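PDB 1YVI: histidine-containing phosphotransfer protein 2 from Oryza sativa, which relays phosphate from cytokinin sensor histidine kinases to B-type response regulators as a mediator of the multistep His-to-Asp phosphorelay, acting as a positive regulator of cytokinin signalling. Local coordinates for residues A3-L6 / R7-T11; D53-R56 / I57-I61; F101-F104 / C105-K108. All blocks are in the same frame, centred on the assembly; numbering follows the deposited sequence.

Interaction 1 (A3-L6 / R7-T11); sequences AAAL and RDQLT
A3-L6 and R7-T11 are successive turns of one alpha helix, joined by the i to i+4 bonds R7 N to A3 O, D8 N to A4 O, Q9 N to A5 O and L10 N to L6 O. They belong to helix 2-19 of this all-helical protein, which packs on the C-terminal end of the long helix 110-142, where L6 and L10 touch Q140, I141, M134 and E138. R7 folds back over the preceding turn. Its chain bends at chi3 (-115°), which brings one face of the guanidinium over the A3-A4 peptide, the A3 carbonyl carbon lying 3.9 Å above the plane and offset toward the rim of the group. At the end of the arm, NH2 comes 3.6 Å from A3 CB.

Q9 turns back in a similar way. CG stands beside its own backbone N (chi1 -76°) and the chain then runs extended, which carries NE2 to 3.0 Å from A5 O. The bond is weak, but with the main-chain N-H of Q9 it makes A5 O a double acceptor. The same NE2 lies 4.1 Å from CD2 of L6, whose side chain is crossed by that of Q9. One turn further on, T11 OG1 donates to R7 O at 2.9 Å from above the carbonyl plane, on the face opposite to that reached by T11 N.

Interaction 2 (D53-R56 / I57-I61); sequences DADR and IINEI
I57 lies against the turn before it, with its side chain laid over the D53 carbonyl oxygen and against the side chain of R56. The contact is local, within helix 42-65 of the HPt helical bundle, and four i to i+4 backbone bonds carry it, from I57 N to D53 O through E60 N to R56 O. Followed outward, I57 begins at CB, 3.6 Å from D53 O. With CG1 beside its own backbone N (chi1 -71°), the longer branch folds back along the preceding turn, and CG1 comes within 3.3 Å of the same oxygen and CD1 within 3.4 Å. CG1 also lies over one face of the R56 guanidinium, 4.0 Å from NH2. That arginine is bent at chi3, and its NH2 meets D53 OD1 in the plane of the group at 3.6 Å, a long salt bridge. With an alanine here CG1 and CD1 are gone, and the R56 guanidinium would probably lose the methylene packed on its face and be freer to swing off D53.

Around the helix, I58 and A54 pack on F124 of helix 110-142, and A54 also touches L82 of helix 72-89. On another flank D55 and N59 cross with carboxylate and amide planes 86° apart, and D55 OD2 stays 3.5 Å from N59 ND2. A water lies between them, at a doubtfully short 2.5 Å from D55 OD1, and accepts a weak, 3.3 Å bond from N59 ND2.

Interaction 3 (F101-F104 / C105-K108); sequences FRQF and CQDK
Q103 meets Q106 and D107 in a polar side-chain contact one turn apart, at the C-terminal end of helix 92-106 in the HPt bundle. The amide of Q103 does most of the work. Its CG is anti to the backbone N (chi1 -176°) and the chain bends at chi2, which swings NE2 forward along the helix. NE2 donates to D107 OD1 at 2.9 Å; the acceptor lies in the amide plane of Q103, yet OD1 itself is met from above the carboxylate, 40° out of its plane. A second, weak bond runs from the same NE2 to Q106 OE1 at 3.3 Å. Both bonds need the NH2 end of the Q103 amide on that side and are likely to fix which way round it sits. A water donates to Q106 OE1 at 3.0 Å, though its approach to Q103 OE1 is too short to be trusted.

The backbone bonds beneath are Q106 N to R102 O and D107 N to Q103 O, so Q103 and D107 are paired through both main chain and side chain. R102 points its polar end to D76, with which NE forms a salt bridge. On the inner side C105 is buried against V75 and D76 of helix 72-89; its CB also rests 3.4 Å from R102 O of the preceding turn. The chain then turns out of the helix at K108, with positive phi (51°) and two bonds back into the last turn, one of them K108 N to C105 O at 3.0 Å: a Schellman motif, which commonly closes an alpha helix.

Each interaction lies within one helix and rests on i to i+4 bonds, but their surroundings differ. Interaction 1 is a surface contact on helix 2-19, on the opposite side of the chain's centre from the other two. Interactions 2 and 3 are partly buried and belong to different helices of the bundle; they touch where I61 CG2 packs on F101 CZ at 4.1 Å. All three touch helix 110-142, and interactions 2 and 3 also pack on helix 72-89, which carries H80, the predicted site of phosphorylation, not phosphorylated in this structure. Interaction 2 combines aliphatic packing with a long charge pair, interaction 3 relies on amide and carboxylate bonds at a helix end, and interaction 1 uses side chains folded over backbone.

Interaction 1 (A3-L6 / R7-T11)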
ATOM      1  N   ALA A   3       3.187  -9.639 -27.206  1.00 34.21           N
ATOM      2  CA  ALA A   3       2.119  -8.972 -26.473  1.00 34.75           C
ATOM      3  C   ALA A   3       1.286  -9.951 -25.665  1.00 34.95           C
ATOM      4  O   ALA A   3       1.033  -9.690 -24.482  1.00 32.27           O
ATOM      5  CB  ALA A   3       1.234  -8.184 -27.408  1.00 35.04           C
ATOM      6  N   ALA A   4       0.881 -11.077 -26.280  1.00 30.27           N
ATOM      7  CA  ALA A   4       0.104 -12.123 -25.563  1.00 27.49           C
ATOM      8  C   ALA A   4       0.877 -12.703 -24.354  1.00 27.50           C
ATOM      9  O   ALA A   4       0.281 -12.903 -23.291  1.00 29.95           O
ATOM     10  CB  ALA A   4      -0.315 -13.234 -26.499  1.00 27.50           C
ATOM     11  N   ALA A   5       2.181 -12.965 -24.521  1.00 25.30           N
ATOM     12  CA  ALA A   5       3.053 -13.488 -23.436  1.00 22.47           C
ATOM     13  C   ALA A   5       3.115 -12.527 -22.238  1.00 26.21           C
ATOM     14  O   ALA A   5       3.099 -12.976 -21.077  1.00 27.59           O
ATOM     15  CB  ALA A   5       4.474 -13.700 -23.939  1.00 24.10           C
ATOM     16  N   LEU A   6       3.242 -11.230 -22.526  1.00 24.69           N
ATOM     17  CA  LEU A   6       3.257 -10.199 -21.475  1.00 28.12           C
ATOM     18  C   LEU A   6       1.921 -10.075 -20.776  1.00 28.49           C
ATOM     19  O   LEU A   6       1.888  -9.930 -19.551  1.00 28.37           O
ATOM     20  CB  LEU A   6       3.743  -8.814 -21.986  1.00 29.38           C
ATOM     21  CG  LEU A   6       5.241  -8.572 -22.336  1.00 30.43           C
ATOM     22  CD1 LEU A   6       5.335  -7.356 -23.293  1.00 25.99           C
ATOM     23  CD2 LEU A   6       6.223  -8.407 -21.148  1.00 27.28           C
ATOM     24  N   ARG A   7       0.825 -10.153 -21.536  1.00 25.54           N
ATOM     25  CA  ARG A   7      -0.502 -10.196 -20.953  1.00 28.82           C
ATOM     26  C   ARG A   7      -0.679 -11.357 -19.965  1.00 28.87           C
ATOM     27  O   ARG A   7      -1.270 -11.171 -18.882  1.00 25.05           O
ATOM     28  CB  ARG A   7      -1.595 -10.180 -22.049  1.00 30.29           C
ATOM     29  CG  ARG A   7      -1.734  -8.759 -22.733  1.00 40.35           C
ATOM     30  CD  ARG A   7      -2.933  -8.630 -23.707  1.00 47.04           C
ATOM     31  NE  ARG A   7      -2.521  -8.410 -25.102  1.00 64.01           N
ATOM     32  CZ  ARG A   7      -2.743  -9.257 -26.112  1.00 68.93           C
ATOM     33  NH1 ARG A   7      -3.384 -10.403 -25.908  1.00 71.46           N
ATOM     34  NH2 ARG A   7      -2.324  -8.956 -27.342  1.00 74.01           N
ATOM     35  N   ASP A   8      -0.164 -12.539 -20.314  1.00 22.67           N
ATOM     36  CA  ASP A   8      -0.286 -13.690 -19.455  1.00 25.67           C
ATOM     37  C   ASP A   8       0.565 -13.559 -18.212  1.00 24.13           C
ATOM     38  O   ASP A   8       0.178 -14.048 -17.162  1.00 18.74           O
ATOM     39  CB  ASP A   8       0.114 -14.979 -20.181  1.00 25.26           C
ATOM     40  CG  ASP A   8      -0.940 -15.429 -21.209  1.00 31.79           C
ATOM     41  OD1 ASP A   8      -2.130 -14.983 -21.158  1.00 24.32           O
ATOM     42  OD2 ASP A   8      -0.553 -16.242 -22.068  1.00 35.16           O
ATOM     43  N   GLN A   9       1.756 -12.997 -18.374  1.00 18.17           N
ATOM     44  CA  GLN A   9       2.602 -12.632 -17.229  1.00 25.00           C
ATOM     45  C   GLN A   9       1.861 -11.690 -16.261  1.00 21.56           C
ATOM     46  O   GLN A   9       1.860 -11.898 -15.060  1.00 22.82           O
ATOM     47  CB  GLN A   9       3.878 -11.969 -17.718  1.00 24.99           C
ATOM     48  CG  GLN A   9       4.854 -12.970 -18.287  1.00 31.98           C
ATOM     49  CD  GLN A   9       6.006 -12.302 -19.025  1.00 35.81           C
ATOM     50  OE1 GLN A   9       6.893 -11.718 -18.402  1.00 37.86           O
ATOM     51  NE2 GLN A   9       6.001 -12.388 -20.374  1.00 41.57           N
ATOM     52  N   LEU A  10       1.251 -10.648 -16.794  1.00 19.24           N
ATOM     53  CA  LEU A  10       0.490  -9.730 -15.965  1.00 20.39           C
ATOM     54  C   LEU A  10      -0.716 -10.389 -15.302  1.00 21.08           C
ATOM     55  O   LEU A  10      -1.001 -10.124 -14.137  1.00 17.32           O
ATOM     56  CB  LEU A  10       0.083  -8.507 -16.792  1.00 20.09           C
ATOM     57  CG  LEU A  10      -0.727  -7.429 -16.043  1.00 23.50           C
ATOM     58  CD1 LEU A  10       0.115  -6.862 -14.840  1.00 19.03           C
ATOM     59  CD2 LEU A  10      -1.225  -6.293 -16.981  1.00 20.94           C
ATOM     60  N   THR A  11      -1.442 -11.249 -16.035  1.00 17.57           N
ATOM     61  CA  THR A  11      -2.592 -11.958 -15.484  1.00 19.94           C
ATOM     62  C   THR A  11      -2.155 -12.854 -14.324  1.00 18.96           C
ATOM     63  O   THR A  11      -2.804 -12.894 -13.265  1.00 16.63           O
ATOM     64  CB  THR A  11      -3.254 -12.822 -16.594  1.00 21.45           C
ATOM     65  OG1 THR A  11      -3.777 -11.929 -17.577  1.00 17.90           O
ATOM     66  CG2 THR A  11      -4.383 -13.720 -16.042  1.00 23.63           C
TER

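Interaction 2 (D53-R56 / I57-I61)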
ATOM      1  N   ASP A  53       3.045   8.020  -1.870  1.00 14.68           N
ATOM      2  CA  ASP A  53       2.343   8.602  -0.713  1.00 15.90           C
ATOM      3  C   ASP A  53       2.525   7.779   0.539  1.00 15.70           C
ATOM      4  O   ASP A  53       2.670   8.336   1.613  1.00 16.75           O
ATOM      5  CB  ASP A  53       0.805   8.596  -0.917  1.00 19.74           C
ATOM      6  CG  ASP A  53       0.313   9.791  -1.648  1.00 26.66           C
ATOM      7  OD1 ASP A  53       1.127  10.727  -1.829  1.00 26.84           O
ATOM      8  OD2 ASP A  53      -0.885   9.788  -2.078  1.00 24.61           O
ATOM      9  N   ALA A  54       2.386   6.458   0.423  1.00 11.54           N
ATOM     10  CA  ALA A  54       2.576   5.555   1.590  1.00 14.24           C
ATOM     11  C   ALA A  54       3.968   5.678   2.117  1.00 15.44           C
ATOM     12  O   ALA A  54       4.165   5.779   3.300  1.00 16.12           O
ATOM     13  CB  ALA A  54       2.328   4.098   1.203  1.00 15.18           C
ATOM     14  N   ASP A  55       4.947   5.636   1.225  1.00 11.87           N
ATOM     15  CA  ASP A  55       6.335   5.780   1.636  1.00 15.05           C
ATOM     16  C   ASP A  55       6.576   7.120   2.373  1.00 12.54           C
ATOM     17  O   ASP A  55       7.264   7.176   3.407  1.00 13.02           O
ATOM     18  CB  ASP A  55       7.234   5.699   0.405  1.00 14.46           C
ATOM     19  CG  ASP A  55       8.668   6.094   0.730  1.00 28.72           C
ATOM     20  OD1 ASP A  55       9.356   5.291   1.374  1.00 22.32           O
ATOM     21  OD2 ASP A  55       9.058   7.235   0.410  1.00 29.17           O
ATOM     22  N   ARG A  56       5.998   8.183   1.852  1.00  9.79           N
ATOM     23  CA  ARG A  56       6.060   9.501   2.497  1.00 12.86           C
ATOM     24  C   ARG A  56       5.430   9.486   3.883  1.00 13.32           C
ATOM     25  O   ARG A  56       5.973  10.072   4.858  1.00 13.52           O
ATOM     26  CB  ARG A  56       5.319  10.543   1.635  1.00 12.61           C
ATOM     27  CG  ARG A  56       5.405  11.926   2.180  1.00 17.12           C
ATOM     28  CD  ARG A  56       4.604  12.939   1.388  1.00 17.81           C
ATOM     29  NE  ARG A  56       3.250  12.467   1.086  1.00 26.86           N
ATOM     30  CZ  ARG A  56       2.204  12.625   1.885  1.00 30.20           C
ATOM     31  NH1 ARG A  56       2.311  13.244   3.063  1.00 30.62           N
ATOM     32  NH2 ARG A  56       1.042  12.157   1.498  1.00 32.21           N
ATOM     33  N   ILE A  57       4.247   8.896   4.000  1.00 11.12           N
ATOM     34  CA  ILE A  57       3.569   8.874   5.296  1.00 10.37           C
ATOM     35  C   ILE A  57       4.298   7.995   6.320  1.00 11.51           C
ATOM     36  O   ILE A  57       4.333   8.314   7.495  1.00 13.13           O
ATOM     37  CB  ILE A  57       2.092   8.364   5.135  1.00 14.89           C
ATOM     38  CG1 ILE A  57       1.235   9.398   4.419  1.00 13.56           C
ATOM     39  CG2 ILE A  57       1.423   8.078   6.524  1.00 11.09           C
ATOM     40  CD1 ILE A  57       0.021   8.773   3.705  1.00 22.37           C
ATOM     41  N   ILE A  58       4.728   6.817   5.899  1.00 10.87           N
ATOM     42  CA  ILE A  58       5.515   5.937   6.794  1.00 14.93           C
ATOM     43  C   ILE A  58       6.707   6.743   7.345  1.00 15.65           C
ATOM     44  O   ILE A  58       6.975   6.747   8.555  1.00 15.65           O
ATOM     45  CB  ILE A  58       6.013   4.682   6.040  1.00 12.21           C
ATOM     46  CG1 ILE A  58       4.799   3.760   5.764  1.00 14.19           C
ATOM     47  CG2 ILE A  58       7.200   3.994   6.823  1.00 11.72           C
ATOM     48  CD1 ILE A  58       5.035   2.585   4.842  1.00 13.53           C
ATOM     49  N   ASN A  59       7.400   7.467   6.461  1.00 16.25           N
ATOM     50  CA  ASN A  59       8.556   8.264   6.904  1.00 14.15           C
ATOM     51  C   ASN A  59       8.149   9.393   7.813  1.00 13.43           C
ATOM     52  O   ASN A  59       8.868   9.676   8.767  1.00 16.57           O
ATOM     53  CB  ASN A  59       9.317   8.820   5.721  1.00 16.37           C
ATOM     54  CG  ASN A  59       9.997   7.734   4.913  1.00 23.82           C
ATOM     55  OD1 ASN A  59      10.340   6.683   5.436  1.00 27.46           O
ATOM     56  ND2 ASN A  59      10.231   8.013   3.623  1.00 33.13           N
ATOM     57  N   GLU A  60       6.989  10.022   7.589  1.00 12.30           N
ATOM     58  CA  GLU A  60       6.516  11.072   8.533  1.00 12.38           C
ATOM     59  C   GLU A  60       6.177  10.511   9.915  1.00 13.84           C
ATOM     60  O   GLU A  60       6.414  11.164  10.943  1.00 13.23           O
ATOM     61  CB  GLU A  60       5.270  11.847   8.025  1.00 14.05           C
ATOM     62  CG  GLU A  60       5.449  12.553   6.711  1.00 17.97           C
ATOM     63  CD  GLU A  60       6.201  13.881   6.773  1.00 35.17           C
ATOM     64  OE1 GLU A  60       6.712  14.257   7.861  1.00 30.02           O
ATOM     65  OE2 GLU A  60       6.275  14.553   5.702  1.00 36.74           O
ATOM     66  N   ILE A  61       5.505   9.371   9.938  1.00 13.45           N
ATOM     67  CA  ILE A  61       5.255   8.695  11.207  1.00 12.15           C
ATOM     68  C   ILE A  61       6.573   8.348  11.939  1.00 14.26           C
ATOM     69  O   ILE A  61       6.704   8.646  13.135  1.00 12.51           O
ATOM     70  CB  ILE A  61       4.450   7.416  11.005  1.00  9.31           C
ATOM     71  CG1 ILE A  61       3.006   7.780  10.514  1.00 12.85           C
ATOM     72  CG2 ILE A  61       4.252   6.664  12.361  1.00 10.74           C
ATOM     73  CD1 ILE A  61       2.275   6.548   9.870  1.00  9.39           C
TER
HETATM   74  O   HOH W   1      11.677   5.292   2.356  1.00 34.17           O

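Interaction 3 (F101-F104 / C105-K108)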
ATOM      1  N   PHE A 101      -3.059  -0.384  14.757  1.00 17.54           N
ATOM      2  CA  PHE A 101      -2.030   0.593  15.114  1.00 19.00           C
ATOM      3  C   PHE A 101      -2.620   1.672  16.015  1.00 15.34           C
ATOM      4  O   PHE A 101      -1.925   2.193  16.907  1.00 16.07           O
ATOM      5  CB  PHE A 101      -1.445   1.125  13.766  1.00 17.81           C
ATOM      6  CG  PHE A 101      -0.131   1.858  13.851  1.00 18.35           C
ATOM      7  CD1 PHE A 101       0.173   2.732  14.899  1.00 12.00           C
ATOM      8  CD2 PHE A 101       0.782   1.750  12.796  1.00 14.89           C
ATOM      9  CE1 PHE A 101       1.391   3.452  14.913  1.00 14.40           C
ATOM     10  CE2 PHE A 101       2.022   2.490  12.817  1.00 18.95           C
ATOM     11  CZ  PHE A 101       2.318   3.322  13.872  1.00 16.01           C
ATOM     12  N   ARG A 102      -3.913   2.003  15.836  1.00 19.01           N
ATOM     13  CA  ARG A 102      -4.587   3.009  16.713  1.00 18.73           C
ATOM     14  C   ARG A 102      -4.470   2.725  18.217  1.00 20.56           C
ATOM     15  O   ARG A 102      -4.458   3.645  19.050  1.00 19.55           O
ATOM     16  CB  ARG A 102      -6.103   3.094  16.436  1.00 19.82           C
ATOM     17  CG  ARG A 102      -6.488   3.653  15.055  1.00 25.37           C
ATOM     18  CD  ARG A 102      -7.861   4.362  15.060  1.00 19.35           C
ATOM     19  NE  ARG A 102      -7.800   5.649  15.729  1.00 23.10           N
ATOM     20  CZ  ARG A 102      -8.789   6.195  16.432  1.00 24.30           C
ATOM     21  NH1 ARG A 102      -9.966   5.576  16.541  1.00 27.95           N
ATOM     22  NH2 ARG A 102      -8.597   7.373  17.037  1.00 17.59           N
ATOM     23  N   GLN A 103      -4.538   1.445  18.580  1.00 16.27           N
ATOM     24  CA  GLN A 103      -4.491   1.076  20.007  1.00 18.08           C
ATOM     25  C   GLN A 103      -3.189   1.589  20.681  1.00 13.41           C
ATOM     26  O   GLN A 103      -3.234   2.054  21.803  1.00 18.09           O
ATOM     27  CB  GLN A 103      -4.631  -0.432  20.175  1.00 17.06           C
ATOM     28  CG  GLN A 103      -4.677  -0.871  21.630  1.00 20.75           C
ATOM     29  CD  GLN A 103      -5.892  -0.344  22.334  1.00 25.45           C
ATOM     30  OE1 GLN A 103      -7.001  -0.552  21.868  1.00 30.99           O
ATOM     31  NE2 GLN A 103      -5.695   0.343  23.472  1.00 23.22           N
ATOM     32  N   PHE A 104      -2.061   1.473  19.998  1.00 13.45           N
ATOM     33  CA  PHE A 104      -0.763   1.970  20.510  1.00 14.43           C
ATOM     34  C   PHE A 104      -0.732   3.471  20.678  1.00 16.83           C
ATOM     35  O   PHE A 104      -0.035   3.975  21.547  1.00 15.11           O
ATOM     36  CB  PHE A 104       0.388   1.435  19.665  1.00 10.82           C
ATOM     37  CG  PHE A 104       0.274  -0.044  19.410  1.00 12.78           C
ATOM     38  CD1 PHE A 104       0.220  -0.958  20.513  1.00 17.40           C
ATOM     39  CD2 PHE A 104       0.159  -0.533  18.136  1.00 12.56           C
ATOM     40  CE1 PHE A 104       0.057  -2.294  20.297  1.00 17.17           C
ATOM     41  CE2 PHE A 104      -0.015  -1.911  17.901  1.00 15.20           C
ATOM     42  CZ  PHE A 104      -0.063  -2.795  19.001  1.00 15.01           C
ATOM     43  N   CYS A 105      -1.484   4.199  19.843  1.00 20.32           N
ATOM     44  CA  CYS A 105      -1.668   5.671  20.027  1.00 16.17           C
ATOM     45  C   CYS A 105      -2.502   5.970  21.235  1.00 19.10           C
ATOM     46  O   CYS A 105      -2.143   6.826  22.030  1.00 17.43           O
ATOM     47  CB  CYS A 105      -2.333   6.295  18.802  1.00 16.58           C
ATOM     48  SG  CYS A 105      -1.258   6.219  17.365  1.00 16.07           S
ATOM     49  N   GLN A 106      -3.574   5.205  21.420  1.00 18.90           N
ATOM     50  CA  GLN A 106      -4.381   5.325  22.624  1.00 19.95           C
ATOM     51  C   GLN A 106      -3.618   4.965  23.888  1.00 19.32           C
ATOM     52  O   GLN A 106      -3.811   5.599  24.926  1.00 15.92           O
ATOM     53  CB  GLN A 106      -5.621   4.440  22.521  1.00 24.71           C
ATOM     54  CG  GLN A 106      -6.298   4.249  23.880  1.00 33.13           C
ATOM     55  CD  GLN A 106      -7.732   3.769  23.783  1.00 42.42           C
ATOM     56  OE1 GLN A 106      -8.021   2.702  23.226  1.00 42.92           O
ATOM     57  NE2 GLN A 106      -8.648   4.567  24.334  1.00 46.65           N
ATOM     58  N   ASP A 107      -2.757   3.942  23.816  1.00 17.21           N
ATOM     59  CA  ASP A 107      -1.909   3.544  24.957  1.00 15.26           C
ATOM     60  C   ASP A 107      -0.777   4.518  25.171  1.00 17.14           C
ATOM     61  O   ASP A 107      -0.024   4.408  26.153  1.00 17.44           O
ATOM     62  CB  ASP A 107      -1.279   2.150  24.716  1.00 15.41           C
ATOM     63  CG  ASP A 107      -2.304   1.021  24.750  1.00 18.39           C
ATOM     64  OD1 ASP A 107      -3.475   1.277  25.136  1.00 17.18           O
ATOM     65  OD2 ASP A 107      -1.952  -0.109  24.339  1.00 20.64           O
ATOM     66  N   LYS A 108      -0.601   5.434  24.226  1.00 14.43           N
ATOM     67  CA  LYS A 108       0.523   6.342  24.237  1.00 13.42           C
ATOM     68  C   LYS A 108       1.861   5.587  24.407  1.00 16.87           C
ATOM     69  O   LYS A 108       2.676   5.903  25.257  1.00 14.37           O
ATOM     70  CB  LYS A 108       0.355   7.416  25.298  1.00 18.11           C
ATOM     71  CG  LYS A 108      -0.940   8.250  25.095  1.00 19.71           C
ATOM     72  CD  LYS A 108      -1.066   9.261  26.232  1.00 31.61           C
ATOM     73  CE  LYS A 108      -2.039  10.355  25.915  1.00 39.95           C
ATOM     74  NZ  LYS A 108      -1.648  11.612  26.660  1.00 47.38           N
TER
HETATM   75  O   HOH W   2      -8.973  -0.128  23.172  1.00 48.57           O